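Long-range contacts in hyaluronidase (Thermobaculum terrenum, PDB 5DIY), which probably removes O-linked N-acetylglucosamine from proteins as a family 84 glycoside hydrolase, here with its predicted proton donor replaced: residues I76-A81 and M109-I114; S302-F307 and S359-Q364; R345-E350 and Q388-F393; D241-E246 and S314-E319. All blocks are in the same frame, centred on the assembly; numbering follows the deposited sequence.

Contact 1: residues I76-A81 and M109-I114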
loop_
_atom_site.group_PDB
_atom_site.type_symbol
_atom_site.label_atom_id
_atom_site.label_comp_id
_atom_site.label_asym_id
_atom_site.label_seq_id
_atom_site.Cartn_x
_atom_site.Cartn_y
_atom_site.Cartn_z
ATOM N N ILE C 76 0.067 -20.508 -12.366
ATOM C CA ILE C 76 -0.777 -19.574 -11.632
ATOM C C ILE C 76 -2.238 -19.972 -11.824
ATOM O O ILE C 76 -2.682 -20.138 -12.957
ATOM C CB ILE C 76 -0.631 -18.120 -12.159
ATOM C CG1 ILE C 76 0.839 -17.728 -12.389
ATOM C CG2 ILE C 76 -1.327 -17.134 -11.229
ATOM C CD1 ILE C 76 1.715 -17.813 -11.170
ATOM N N ASN C 77 -2.983 -20.107 -10.728
ATOM C CA ASN C 77 -4.437 -20.253 -10.800
ATOM C C ASN C 77 -5.045 -18.869 -11.004
ATOM O O ASN C 77 -4.854 -17.984 -10.166
ATOM C CB ASN C 77 -4.983 -20.901 -9.523
ATOM C CG ASN C 77 -6.465 -21.273 -9.624
ATOM O OD1 ASN C 77 -6.984 -21.573 -10.703
ATOM N ND2 ASN C 77 -7.147 -21.268 -8.487
ATOM N N PHE C 78 -5.741 -18.676 -12.125
ATOM C CA PHE C 78 -6.408 -17.411 -12.432
ATOM C C PHE C 78 -7.821 -17.440 -11.856
ATOM O O PHE C 78 -8.603 -18.340 -12.176
ATOM C CB PHE C 78 -6.466 -17.204 -13.946
ATOM C CG PHE C 78 -7.028 -15.868 -14.378
ATOM C CD1 PHE C 78 -8.403 -15.623 -14.356
ATOM C CD2 PHE C 78 -6.186 -14.870 -14.868
ATOM C CE1 PHE C 78 -8.914 -14.406 -14.778
ATOM C CE2 PHE C 78 -6.694 -13.651 -15.290
ATOM C CZ PHE C 78 -8.060 -13.419 -15.248
ATOM N N THR C 79 -8.143 -16.447 -11.029
ATOM C CA THR C 79 -9.489 -16.259 -10.496
ATOM C C THR C 79 -10.084 -14.983 -11.072
ATOM O O THR C 79 -9.471 -13.919 -11.000
ATOM C CB THR C 79 -9.465 -16.172 -8.958
ATOM O OG1 THR C 79 -9.004 -17.415 -8.418
ATOM C CG2 THR C 79 -10.854 -15.858 -8.376
ATOM N N PHE C 80 -11.278 -15.101 -11.648
ATOM C CA PHE C 80 -12.043 -13.950 -12.096
ATOM C C PHE C 80 -12.953 -13.544 -10.954
ATOM O O PHE C 80 -13.731 -14.371 -10.470
ATOM C CB PHE C 80 -12.886 -14.278 -13.333
ATOM C CG PHE C 80 -13.800 -13.157 -13.743
ATOM C CD1 PHE C 80 -13.307 -12.068 -14.448
ATOM C CD2 PHE C 80 -15.143 -13.167 -13.384
ATOM C CE1 PHE C 80 -14.140 -11.015 -14.803
ATOM C CE2 PHE C 80 -15.981 -12.123 -13.738
ATOM C CZ PHE C 80 -15.482 -11.047 -14.449
ATOM N N ALA C 81 -12.870 -12.288 -10.524
ATOM C CA ALA C 81 -13.780 -11.772 -9.504
ATOM C C ALA C 81 -14.796 -10.788 -10.075
ATOM O O ALA C 81 -14.537 -10.113 -11.072
ATOM C CB ALA C 81 -13.011 -11.136 -8.361
ATOM N N MET C 109 -13.388 -20.754 -20.788
ATOM C CA MET C 109 -11.929 -20.620 -20.981
ATOM C C MET C 109 -11.085 -21.397 -19.955
ATOM O O MET C 109 -9.856 -21.368 -20.024
ATOM C CB MET C 109 -11.523 -19.145 -20.994
ATOM C CG MET C 109 -11.920 -18.429 -22.270
ATOM S SD MET C 109 -11.424 -16.698 -22.283
ATOM C CE MET C 109 -12.544 -15.970 -21.091
ATOM N N GLY C 110 -11.735 -22.083 -19.014
ATOM C CA GLY C 110 -11.049 -22.998 -18.094
ATOM C C GLY C 110 -10.918 -22.504 -16.664
ATOM O O GLY C 110 -10.360 -23.211 -15.825
ATOM N N VAL C 111 -11.424 -21.300 -16.383
ATOM C CA VAL C 111 -11.405 -20.740 -15.031
ATOM C C VAL C 111 -12.459 -21.463 -14.186
ATOM O O VAL C 111 -13.649 -21.435 -14.511
ATOM C CB VAL C 111 -11.675 -19.214 -15.033
ATOM C CG1 VAL C 111 -11.806 -18.669 -13.614
ATOM C CG2 VAL C 111 -10.573 -18.479 -15.788
ATOM N N HIS C 112 -12.002 -22.115 -13.118
ATOM C CA HIS C 112 -12.885 -22.783 -12.140
ATOM C C HIS C 112 -13.009 -22.018 -10.815
ATOM O O HIS C 112 -13.874 -22.355 -10.000
ATOM C CB HIS C 112 -12.402 -24.215 -11.865
ATOM C CG HIS C 112 -11.043 -24.290 -11.240
ATOM N ND1 HIS C 112 -10.852 -24.302 -9.876
ATOM C CD2 HIS C 112 -9.809 -24.342 -11.795
ATOM C CE1 HIS C 112 -9.557 -24.363 -9.616
ATOM N NE2 HIS C 112 -8.902 -24.389 -10.765
ATOM N N SER C 113 -12.150 -21.013 -10.596
ATOM C CA SER C 113 -12.178 -20.189 -9.383
ATOM C C SER C 113 -12.799 -18.826 -9.682
ATOM O O SER C 113 -12.351 -18.102 -10.577
ATOM C CB SER C 113 -10.774 -20.009 -8.809
ATOM O OG SER C 113 -10.818 -19.232 -7.621
ATOM N N ILE C 114 -13.839 -18.490 -8.926
ATOM C CA ILE C 114 -14.602 -17.273 -9.136
ATOM C C ILE C 114 -14.619 -16.492 -7.832
ATOM O O ILE C 114 -14.888 -17.056 -6.773
ATOM C CB ILE C 114 -16.047 -17.589 -9.597
ATOM C CG1 ILE C 114 -16.050 -18.377 -10.924
ATOM C CG2 ILE C 114 -16.881 -16.313 -9.721
ATOM C CD1 ILE C 114 -15.589 -17.605 -12.147
HETATM O O HOH W 1 -9.486 -21.036 -12.056
#
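Thr79 and Ser113 meet hydroxyl to hydroxyl, OG1 to OG 2.7 Å apart in a hydrogen bond that either could donate. The serine reaches across because its OG stands anti to the backbone N (chi1 -179°), and the methyl CG2 of Thr79 packs beside the same oxygen. One residue on, Phe80 N gives a weak bond to Ser113 O, and Ile114 CA makes a CH...O contact with Phe80 O at 3.3 Å. On the side of the strand where Phe78 and Phe80 project, Val111 lays CG2 obliquely against CD1 of the Phe78 ring, 3.9 Å away, while its CG1 rests near Phe78 O. Where the two chains diverge, a water bridges them: it donates to Asn77 OD1 at 2.9 Å and to Phe78 O, and accepts from Ser113 N. The Asn77 amide lies nearly parallel to the His112 ring, their planes 18° apart. Cut back to an alanine, this position is likely to leave the water with one acceptor fewer and His112 without the amide beside it. Phe80 stacks on Phe106 of helix 93-108, which links the two strands. This is the right-handed beta-alpha-beta crossover of a TIM barrel, joining its third and fourth parallel strands.

Contact 2: residues S302-F307 and S359-Q364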
loop_
_atom_site.group_PDB
_atom_site.type_symbol
_atom_site.label_atom_id
_atom_site.label_comp_id
_atom_site.label_asym_id
_atom_site.label_seq_id
_atom_site.Cartn_x
_atom_site.Cartn_y
_atom_site.Cartn_z
ATOM N N SER C 302 23.277 0.137 -1.506
ATOM C CA SER C 302 23.485 1.125 -0.427
ATOM C C SER C 302 22.707 2.417 -0.691
ATOM O O SER C 302 22.188 3.030 0.242
ATOM C CB SER C 302 24.978 1.408 -0.184
ATOM O OG SER C 302 25.584 2.023 -1.308
ATOM N N ALA C 303 22.603 2.810 -1.958
ATOM C CA ALA C 303 21.749 3.933 -2.349
ATOM C C ALA C 303 20.255 3.670 -2.097
ATOM O O ALA C 303 19.517 4.572 -1.679
ATOM C CB ALA C 303 21.970 4.280 -3.803
ATOM N N MET C 304 19.809 2.444 -2.358
ATOM C CA MET C 304 18.418 2.074 -2.078
ATOM C C MET C 304 18.156 2.048 -0.576
ATOM O O MET C 304 17.155 2.592 -0.125
ATOM C CB MET C 304 18.041 0.732 -2.729
ATOM C CG MET C 304 17.763 0.830 -4.229
ATOM S SD MET C 304 16.437 1.966 -4.673
ATOM C CE MET C 304 15.033 1.180 -3.885
ATOM N N GLU C 305 19.060 1.436 0.187
ATOM C CA GLU C 305 18.997 1.467 1.654
ATOM C C GLU C 305 18.768 2.898 2.155
ATOM O O GLU C 305 17.846 3.152 2.933
ATOM C CB GLU C 305 20.284 0.898 2.270
ATOM C CG GLU C 305 20.420 -0.620 2.202
ATOM C CD GLU C 305 19.698 -1.362 3.324
ATOM O OE1 GLU C 305 18.856 -0.770 4.037
ATOM O OE2 GLU C 305 19.972 -2.566 3.504
ATOM N N LYS C 306 19.582 3.832 1.669
ATOM C CA LYS C 306 19.494 5.230 2.099
ATOM C C LYS C 306 18.189 5.903 1.687
ATOM O O LYS C 306 17.579 6.605 2.481
ATOM C CB LYS C 306 20.671 6.049 1.548
ATOM C CG LYS C 306 20.835 7.400 2.219
ATOM C CD LYS C 306 21.404 7.216 3.619
ATOM C CE LYS C 306 21.131 8.398 4.504
ATOM N NZ LYS C 306 21.447 8.062 5.918
ATOM N N PHE C 307 17.791 5.701 0.436
ATOM C CA PHE C 307 16.573 6.285 -0.097
ATOM C C PHE C 307 15.338 5.724 0.627
ATOM O O PHE C 307 14.368 6.458 0.854
ATOM C CB PHE C 307 16.496 6.030 -1.608
ATOM C CG PHE C 307 15.250 6.557 -2.258
ATOM C CD1 PHE C 307 15.032 7.928 -2.361
ATOM C CD2 PHE C 307 14.302 5.684 -2.791
ATOM C CE1 PHE C 307 13.888 8.421 -2.965
ATOM C CE2 PHE C 307 13.155 6.173 -3.406
ATOM C CZ PHE C 307 12.945 7.542 -3.489
ATOM N N SER C 359 21.898 10.903 -6.968
ATOM C CA SER C 359 22.700 10.839 -8.198
ATOM C C SER C 359 22.840 9.412 -8.731
ATOM O O SER C 359 22.674 9.180 -9.924
ATOM C CB SER C 359 24.079 11.477 -7.975
ATOM O OG SER C 359 23.956 12.888 -7.858
ATOM N N ARG C 360 23.132 8.477 -7.830
ATOM C CA ARG C 360 23.222 7.046 -8.144
ATOM C C ARG C 360 21.932 6.507 -8.774
ATOM O O ARG C 360 21.957 5.933 -9.870
ATOM C CB ARG C 360 23.558 6.268 -6.861
ATOM C CG ARG C 360 23.493 4.745 -6.943
ATOM C CD ARG C 360 24.552 4.141 -7.838
ATOM N NE ARG C 360 25.906 4.334 -7.309
ATOM C CZ ARG C 360 26.998 3.693 -7.735
ATOM N NH1 ARG C 360 26.937 2.772 -8.700
ATOM N NH2 ARG C 360 28.174 3.972 -7.178
ATOM N N LEU C 361 20.814 6.709 -8.082
ATOM C CA LEU C 361 19.522 6.157 -8.515
ATOM C C LEU C 361 18.990 6.868 -9.765
ATOM O O LEU C 361 18.365 6.228 -10.612
ATOM C CB LEU C 361 18.485 6.204 -7.381
ATOM C CG LEU C 361 18.862 5.493 -6.070
ATOM C CD1 LEU C 361 17.807 5.763 -5.004
ATOM C CD2 LEU C 361 19.087 3.997 -6.246
ATOM N N SER C 362 19.252 8.174 -9.876
ATOM C CA SER C 362 18.905 8.963 -11.079
ATOM C C SER C 362 19.587 8.464 -12.360
ATOM O O SER C 362 19.072 8.668 -13.454
ATOM C CB SER C 362 19.265 10.445 -10.887
ATOM O OG SER C 362 20.673 10.653 -10.982
ATOM N N THR C 363 20.758 7.847 -12.204
ATOM C CA THR C 363 21.521 7.267 -13.315
ATOM C C THR C 363 20.876 6.001 -13.927
ATOM O O THR C 363 21.142 5.673 -15.084
ATOM C CB THR C 363 22.977 6.980 -12.849
ATOM O OG1 THR C 363 23.584 8.205 -12.411
ATOM C CG2 THR C 363 23.820 6.398 -13.948
ATOM N N GLN C 364 20.029 5.308 -13.163
ATOM C CA GLN C 364 19.413 4.049 -13.606
ATOM C C GLN C 364 18.159 4.308 -14.457
ATOM O O GLN C 364 17.321 5.134 -14.094
ATOM C CB GLN C 364 19.062 3.183 -12.394
ATOM C CG GLN C 364 20.227 2.863 -11.465
ATOM C CD GLN C 364 21.336 2.091 -12.150
ATOM O OE1 GLN C 364 21.157 0.938 -12.538
ATOM N NE2 GLN C 364 22.493 2.725 -12.300
#
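Leu361 points its forked end at helix 301-308 and divides its two methyls among three residues there. Leu361 CD2 lies 3.8 Å from Ala303 CB and 3.7 Å from Met304 SD, while Leu361 CD1 goes to Phe307, 3.7 Å from its CB and almost as near to CG at the root of the ring. The fork faces this way because CG stands anti to the carbonyl carbon (chi1 -57°) and CD1 continues the extended line (chi2 174°). The bends of Met304 at chi2 and chi3 bring its sulfur to Leu361 CD2, the two chains crossing at a slant. Phe307 also meets Leu361 obliquely. Ala303 CB has a second neighbour, Arg360 CG, at 3.5 Å, where the arginine uses the aliphatic root of its chain. Near the C-terminal end of helix 340-362, Ser359 O accepts from Ser362 OG and Thr363 OG1, which come to it from opposite faces of the carbonyl plane. The Met304 side chain also touches Phe369, and the Phe307 ring meets Tyr379 edge-to-face. The arrangement is wholly apolar across the segments, a helix-to-helix contact in which one leucine fits among Ala303, Met304 and Phe307, spaced i, i+1 and i+4, and it joins helix 301-308 to the C-terminal part of helix 340-362 in the helical region that follows the barrel.

Contact 3: residues R345-E350 and Q388-F393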
loop_
_atom_site.group_PDB
_atom_site.type_symbol
_atom_site.label_atom_id
_atom_site.label_comp_id
_atom_site.label_asym_id
_atom_site.label_seq_id
_atom_site.Cartn_x
_atom_site.Cartn_y
_atom_site.Cartn_z
ATOM N N ARG C 345 28.633 19.178 11.103
ATOM C CA ARG C 345 29.251 18.014 10.445
ATOM C C ARG C 345 28.207 16.956 10.108
ATOM O O ARG C 345 28.190 16.445 8.993
ATOM C CB ARG C 345 30.367 17.395 11.315
ATOM C CG ARG C 345 31.007 16.136 10.725
ATOM C CD ARG C 345 32.338 15.767 11.375
ATOM N NE ARG C 345 32.271 15.764 12.841
ATOM C CZ ARG C 345 31.780 14.782 13.604
ATOM N NH1 ARG C 345 31.292 13.652 13.078
ATOM N NH2 ARG C 345 31.775 14.930 14.925
ATOM N N THR C 346 27.347 16.645 11.077
ATOM C CA THR C 346 26.287 15.648 10.902
ATOM C C THR C 346 25.347 16.036 9.769
ATOM O O THR C 346 25.012 15.203 8.925
ATOM C CB THR C 346 25.468 15.472 12.193
ATOM O OG1 THR C 346 26.341 15.098 13.262
ATOM C CG2 THR C 346 24.386 14.409 12.033
ATOM N N LEU C 347 24.932 17.298 9.757
ATOM C CA LEU C 347 24.067 17.815 8.699
ATOM C C LEU C 347 24.764 17.743 7.331
ATOM O O LEU C 347 24.170 17.260 6.359
ATOM C CB LEU C 347 23.643 19.254 9.019
ATOM C CG LEU C 347 22.616 19.924 8.104
ATOM C CD1 LEU C 347 21.308 19.146 8.067
ATOM C CD2 LEU C 347 22.379 21.353 8.573
ATOM N N ARG C 348 26.019 18.196 7.279
ATOM C CA ARG C 348 26.842 18.155 6.059
ATOM C C ARG C 348 26.971 16.747 5.484
ATOM O O ARG C 348 26.737 16.545 4.296
ATOM C CB ARG C 348 28.246 18.706 6.344
ATOM C CG ARG C 348 29.190 18.729 5.137
ATOM C CD ARG C 348 30.616 19.086 5.524
ATOM N NE ARG C 348 30.655 20.391 6.187
ATOM C CZ ARG C 348 31.006 20.636 7.456
ATOM N NH1 ARG C 348 31.414 19.675 8.284
ATOM N NH2 ARG C 348 30.972 21.891 7.901
ATOM N N GLU C 349 27.376 15.801 6.333
ATOM C CA GLU C 349 27.565 14.400 5.940
ATOM C C GLU C 349 26.251 13.788 5.436
ATOM O O GLU C 349 26.249 13.030 4.465
ATOM C CB GLU C 349 28.136 13.570 7.117
ATOM C CG GLU C 349 29.601 13.873 7.477
ATOM C CD GLU C 349 30.118 13.200 8.775
ATOM O OE1 GLU C 349 29.316 12.707 9.608
ATOM O OE2 GLU C 349 31.362 13.183 8.980
ATOM N N GLU C 350 25.135 14.134 6.088
ATOM C CA GLU C 350 23.818 13.634 5.678
ATOM C C GLU C 350 23.388 14.163 4.303
ATOM O O GLU C 350 22.850 13.415 3.471
ATOM C CB GLU C 350 22.759 13.998 6.727
ATOM C CG GLU C 350 21.498 13.167 6.639
ATOM C CD GLU C 350 21.776 11.687 6.816
ATOM O OE1 GLU C 350 22.569 11.321 7.709
ATOM O OE2 GLU C 350 21.214 10.884 6.055
ATOM N N GLN C 388 20.648 24.609 1.999
ATOM C CA GLN C 388 20.442 26.004 2.389
ATOM C C GLN C 388 20.297 26.201 3.906
ATOM O O GLN C 388 20.717 27.233 4.429
ATOM C CB GLN C 388 19.252 26.604 1.634
ATOM C CG GLN C 388 19.482 26.679 0.124
ATOM C CD GLN C 388 20.630 27.592 -0.251
ATOM O OE1 GLN C 388 20.791 28.661 0.331
ATOM N NE2 GLN C 388 21.442 27.168 -1.212
ATOM N N ALA C 389 19.720 25.227 4.610
ATOM C CA ALA C 389 19.709 25.252 6.086
ATOM C C ALA C 389 21.124 25.195 6.664
ATOM O O ALA C 389 21.423 25.877 7.643
ATOM C CB ALA C 389 18.867 24.114 6.647
ATOM N N MET C 390 21.977 24.375 6.050
ATOM C CA MET C 390 23.403 24.285 6.389
ATOM C C MET C 390 24.094 25.644 6.307
ATOM O O MET C 390 24.812 26.046 7.228
ATOM C CB MET C 390 24.093 23.291 5.446
ATOM C CG MET C 390 25.597 23.126 5.615
ATOM S SD MET C 390 25.964 22.184 7.093
ATOM C CE MET C 390 27.730 22.450 7.209
ATOM N N ILE C 391 23.859 26.346 5.204
ATOM C CA ILE C 391 24.455 27.656 4.982
ATOM C C ILE C 391 23.962 28.646 6.031
ATOM O O ILE C 391 24.751 29.420 6.580
ATOM C CB ILE C 391 24.153 28.188 3.561
ATOM C CG1 ILE C 391 24.839 27.310 2.508
ATOM C CG2 ILE C 391 24.621 29.634 3.406
ATOM C CD1 ILE C 391 24.159 27.358 1.159
ATOM N N THR C 392 22.661 28.607 6.311
ATOM C CA THR C 392 22.057 29.519 7.274
ATOM C C THR C 392 22.653 29.327 8.670
ATOM O O THR C 392 23.109 30.296 9.278
ATOM C CB THR C 392 20.521 29.367 7.297
ATOM O OG1 THR C 392 20.009 29.592 5.982
ATOM C CG2 THR C 392 19.877 30.360 8.265
ATOM N N PHE C 393 22.671 28.084 9.154
ATOM C CA PHE C 393 23.242 27.761 10.474
ATOM C C PHE C 393 24.728 28.097 10.592
ATOM O O PHE C 393 25.151 28.649 11.611
ATOM C CB PHE C 393 23.051 26.278 10.835
ATOM C CG PHE C 393 21.693 25.934 11.392
ATOM C CD1 PHE C 393 21.183 26.596 12.504
ATOM C CD2 PHE C 393 20.945 24.895 10.840
ATOM C CE1 PHE C 393 19.940 26.261 13.030
ATOM C CE2 PHE C 393 19.709 24.547 11.367
ATOM C CZ PHE C 393 19.202 25.236 12.461
#
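This is an antiparallel helix-helix contact in the helical region that follows the barrel, between helices 340-362 and 373-398. The axes of the two short segments come within 10.2 Å and their directions differ by 157°. Met390 and Leu347 carry it, their side chains sliding past each other in opposite directions. Leu347 lays CD2 against the methionine backbone, 3.8 Å from Met390 CA, and the same methyl is 4.0 Å from Met390 SD. It also reaches the Phe393 ring, with Leu347 CD2 4.4 Å from Phe393 CD2, a looser touch. Met390 leaves its helix with CG anti to the backbone N (chi1 177°) and turns at chi2, which carries the sulfur past Leu347 and the terminal methyl to Arg348. There Met390 CE sits 3.4 Å from Arg348 NH2 and close to NE and CB as well, so the arginine folds around the methyl, helped by the bend at chi3. Replacing the methionine with an alanine is likely to leave Leu347 CD2 without the sulfur beside it and Arg348 with no methyl to fold around, opening a gap there. Within the second helix, Gln388 O accepts from both Thr392 N and Thr392 OG1. Met390 also touches Leu344 and Ile351 of helix 340-362, and the pair is flanked by helix 322-336, which packs against Leu347 through Phe328, and helix 440-451, which meets Ala389 and Phe393 through Val448.

Contact 4: residues D241-E246 and S314-E319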
loop_
_atom_site.group_PDB
_atom_site.type_symbol
_atom_site.label_atom_id
_atom_site.label_comp_id
_atom_site.label_asym_id
_atom_site.label_seq_id
_atom_site.Cartn_x
_atom_site.Cartn_y
_atom_site.Cartn_z
ATOM N N ASP C 241 6.062 -7.243 6.383
ATOM C CA ASP C 241 6.451 -7.297 7.795
ATOM C C ASP C 241 5.275 -7.427 8.746
ATOM O O ASP C 241 4.133 -7.129 8.389
ATOM C CB ASP C 241 7.259 -6.033 8.160
ATOM C CG ASP C 241 8.331 -6.284 9.215
ATOM O OD1 ASP C 241 8.361 -7.363 9.854
ATOM O OD2 ASP C 241 9.149 -5.367 9.418
ATOM N N HIS C 242 5.590 -7.886 9.960
ATOM C CA HIS C 242 4.660 -7.938 11.096
ATOM C C HIS C 242 3.521 -8.931 10.896
ATOM O O HIS C 242 2.435 -8.764 11.457
ATOM C CB HIS C 242 4.130 -6.541 11.431
ATOM C CG HIS C 242 5.206 -5.512 11.555
ATOM N ND1 HIS C 242 5.079 -4.230 11.065
ATOM C CD2 HIS C 242 6.447 -5.589 12.088
ATOM C CE1 HIS C 242 6.190 -3.559 11.312
ATOM N NE2 HIS C 242 7.034 -4.361 11.933
ATOM N N ARG C 243 3.788 -9.969 10.106
ATOM C CA ARG C 243 2.863 -11.075 9.926
ATOM C C ARG C 243 3.470 -12.233 10.688
ATOM O O ARG C 243 4.622 -12.592 10.450
ATOM C CB ARG C 243 2.676 -11.417 8.440
ATOM C CG ARG C 243 1.558 -10.636 7.765
ATOM C CD ARG C 243 1.884 -9.157 7.654
ATOM N NE ARG C 243 0.777 -8.350 7.126
ATOM C CZ ARG C 243 0.489 -7.094 7.494
ATOM N NH1 ARG C 243 1.197 -6.455 8.429
ATOM N NH2 ARG C 243 -0.541 -6.464 6.939
ATOM N N ASP C 244 2.704 -12.797 11.620
ATOM C CA ASP C 244 3.238 -13.821 12.525
ATOM C C ASP C 244 3.827 -14.995 11.744
ATOM O O ASP C 244 3.288 -15.359 10.707
ATOM C CB ASP C 244 2.162 -14.316 13.508
ATOM C CG ASP C 244 2.125 -13.512 14.807
ATOM O OD1 ASP C 244 2.720 -12.414 14.881
ATOM O OD2 ASP C 244 1.478 -13.981 15.767
ATOM N N PRO C 245 4.950 -15.569 12.224
ATOM C CA PRO C 245 5.545 -16.735 11.541
ATOM C C PRO C 245 4.644 -17.973 11.415
ATOM O O PRO C 245 4.892 -18.806 10.544
ATOM C CB PRO C 245 6.767 -17.073 12.403
ATOM C CG PRO C 245 7.107 -15.820 13.126
ATOM C CD PRO C 245 5.841 -15.030 13.277
ATOM N N GLU C 246 3.629 -18.089 12.274
ATOM C CA GLU C 246 2.738 -19.246 12.306
ATOM C C GLU C 246 1.293 -18.920 11.890
ATOM O O GLU C 246 0.371 -19.660 12.243
ATOM C CB GLU C 246 2.784 -19.877 13.707
ATOM C CG GLU C 246 4.201 -20.096 14.228
ATOM C CD GLU C 246 4.274 -20.903 15.514
ATOM O OE1 GLU C 246 5.345 -21.503 15.767
ATOM O OE2 GLU C 246 3.278 -20.943 16.276
ATOM N N SER C 314 4.019 3.693 5.896
ATOM C CA SER C 314 2.996 2.773 5.403
ATOM C C SER C 314 2.234 2.251 6.609
ATOM O O SER C 314 2.617 2.535 7.742
ATOM C CB SER C 314 3.632 1.595 4.654
ATOM O OG SER C 314 4.280 0.705 5.544
ATOM N N CYS C 315 1.198 1.449 6.380
ATOM C CA CYS C 315 0.524 0.746 7.474
ATOM C C CYS C 315 1.495 -0.090 8.334
ATOM O O CYS C 315 1.275 -0.255 9.531
ATOM C CB CYS C 315 -0.596 -0.152 6.934
ATOM S SG CYS C 315 -0.038 -1.550 5.928
ATOM N N LEU C 316 2.557 -0.608 7.719
ATOM C CA LEU C 316 3.577 -1.397 8.424
ATOM C C LEU C 316 4.500 -0.537 9.299
ATOM O O LEU C 316 4.969 -0.998 10.333
ATOM C CB LEU C 316 4.425 -2.192 7.427
ATOM C CG LEU C 316 3.681 -3.142 6.482
ATOM C CD1 LEU C 316 4.648 -3.824 5.527
ATOM C CD2 LEU C 316 2.888 -4.178 7.264
ATOM N N GLU C 317 4.779 0.693 8.871
ATOM C CA GLU C 317 5.592 1.626 9.650
ATOM C C GLU C 317 4.916 2.984 9.615
ATOM O O GLU C 317 5.311 3.842 8.831
ATOM C CB GLU C 317 7.011 1.725 9.083
ATOM C CG GLU C 317 7.808 0.434 9.103
ATOM C CD GLU C 317 8.049 -0.124 10.496
ATOM O OE1 GLU C 317 7.946 0.625 11.492
ATOM O OE2 GLU C 317 8.343 -1.328 10.588
ATOM N N PRO C 318 3.873 3.173 10.444
ATOM C CA PRO C 318 3.063 4.389 10.343
ATOM C C PRO C 318 3.707 5.684 10.878
ATOM O O PRO C 318 3.223 6.763 10.556
ATOM C CB PRO C 318 1.815 4.035 11.158
ATOM C CG PRO C 318 2.305 3.057 12.171
ATOM C CD PRO C 318 3.363 2.254 11.476
ATOM N N GLU C 319 4.779 5.589 11.662
ATOM C CA GLU C 319 5.366 6.785 12.297
ATOM C C GLU C 319 6.148 7.621 11.289
ATOM O O GLU C 319 6.450 7.174 10.178
ATOM C CB GLU C 319 6.289 6.398 13.463
ATOM C CG GLU C 319 5.665 5.517 14.543
ATOM C CD GLU C 319 4.409 6.094 15.173
ATOM O OE1 GLU C 319 4.302 7.333 15.296
ATOM O OE2 GLU C 319 3.523 5.298 15.556
HETATM O O HOH W 2 8.901 -2.882 8.269
#
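Leu316 reaches from its loop into the corner made by Asp241 and Arg243. Its CB lies 4.2 Å from ND1 of the His242 ring, and CG, anti to the carbonyl carbon (chi1 -57°), brings the fork up to the loop of Asp241. From there Leu316 CD1 approaches Asp241, 3.8 Å from its backbone N, while Leu316 CD2 lies 3.4 Å from Asp241 O; the still closer approach of this methyl to Arg243 NH1 is unusually tight and doubtful in detail. The guanidinium is held chiefly from outside, Arg243 NH2 making a salt bridge with Asp222 and a hydrogen bond to Ser199 O, while NH1 makes a weak bond to Asp241 O of its own segment. The segment carrying this arginine belongs to the loop between strands 218-222 and 251-256, the seventh and eighth of the TIM barrel, and Arg243 stands about 7 Å, side chain to side chain, from Asn223, which binds N-acetylglucosamine. The loop it meets follows helix 301-308.

The backbone oxygen of Leu316 turns to the His242 ring, lying at its edge and in its plane, 3.0 Å from CE1. Glu317 OE2 comes to that carbon as well, the carboxylate plane 69° from the ring. Asp241 and Glu317 would probably repel each other if both are charged, their OD2 and OE2 being 4.3 Å apart, but a water between them donates to both oxygens, 2.7 Å from Asp241 OD2. Asp241 OD1 in turn takes a hydrogen bond from His242 N, on the anti side of the carboxylate and 34° out of its plane.

How the contacts relate
Contact 1 joins two strands of the catalytic barrel, while contact 4 ties a barrel loop to the loop after helix 301-308. Contacts 2 and 4 interleave along the chain; contact 3 comes after contact 4. Contacts 2 and 3 share helix 340-362 and meet directly, Lys306 NZ of contact 2 forming a 2.8 Å salt bridge with Glu350 OE2 of contact 3, although their centres are about 21 Å apart. Contact 1 is farthest from contact 3, about 56 Å between centres, on the opposite side of the chain's centre. The bound sugar lies about 11 Å from the Arg243 side chain in contact 4 and about 14 Å from that of Thr79 in contact 1, whereas contacts 2 and 3 sit away from the sugar site.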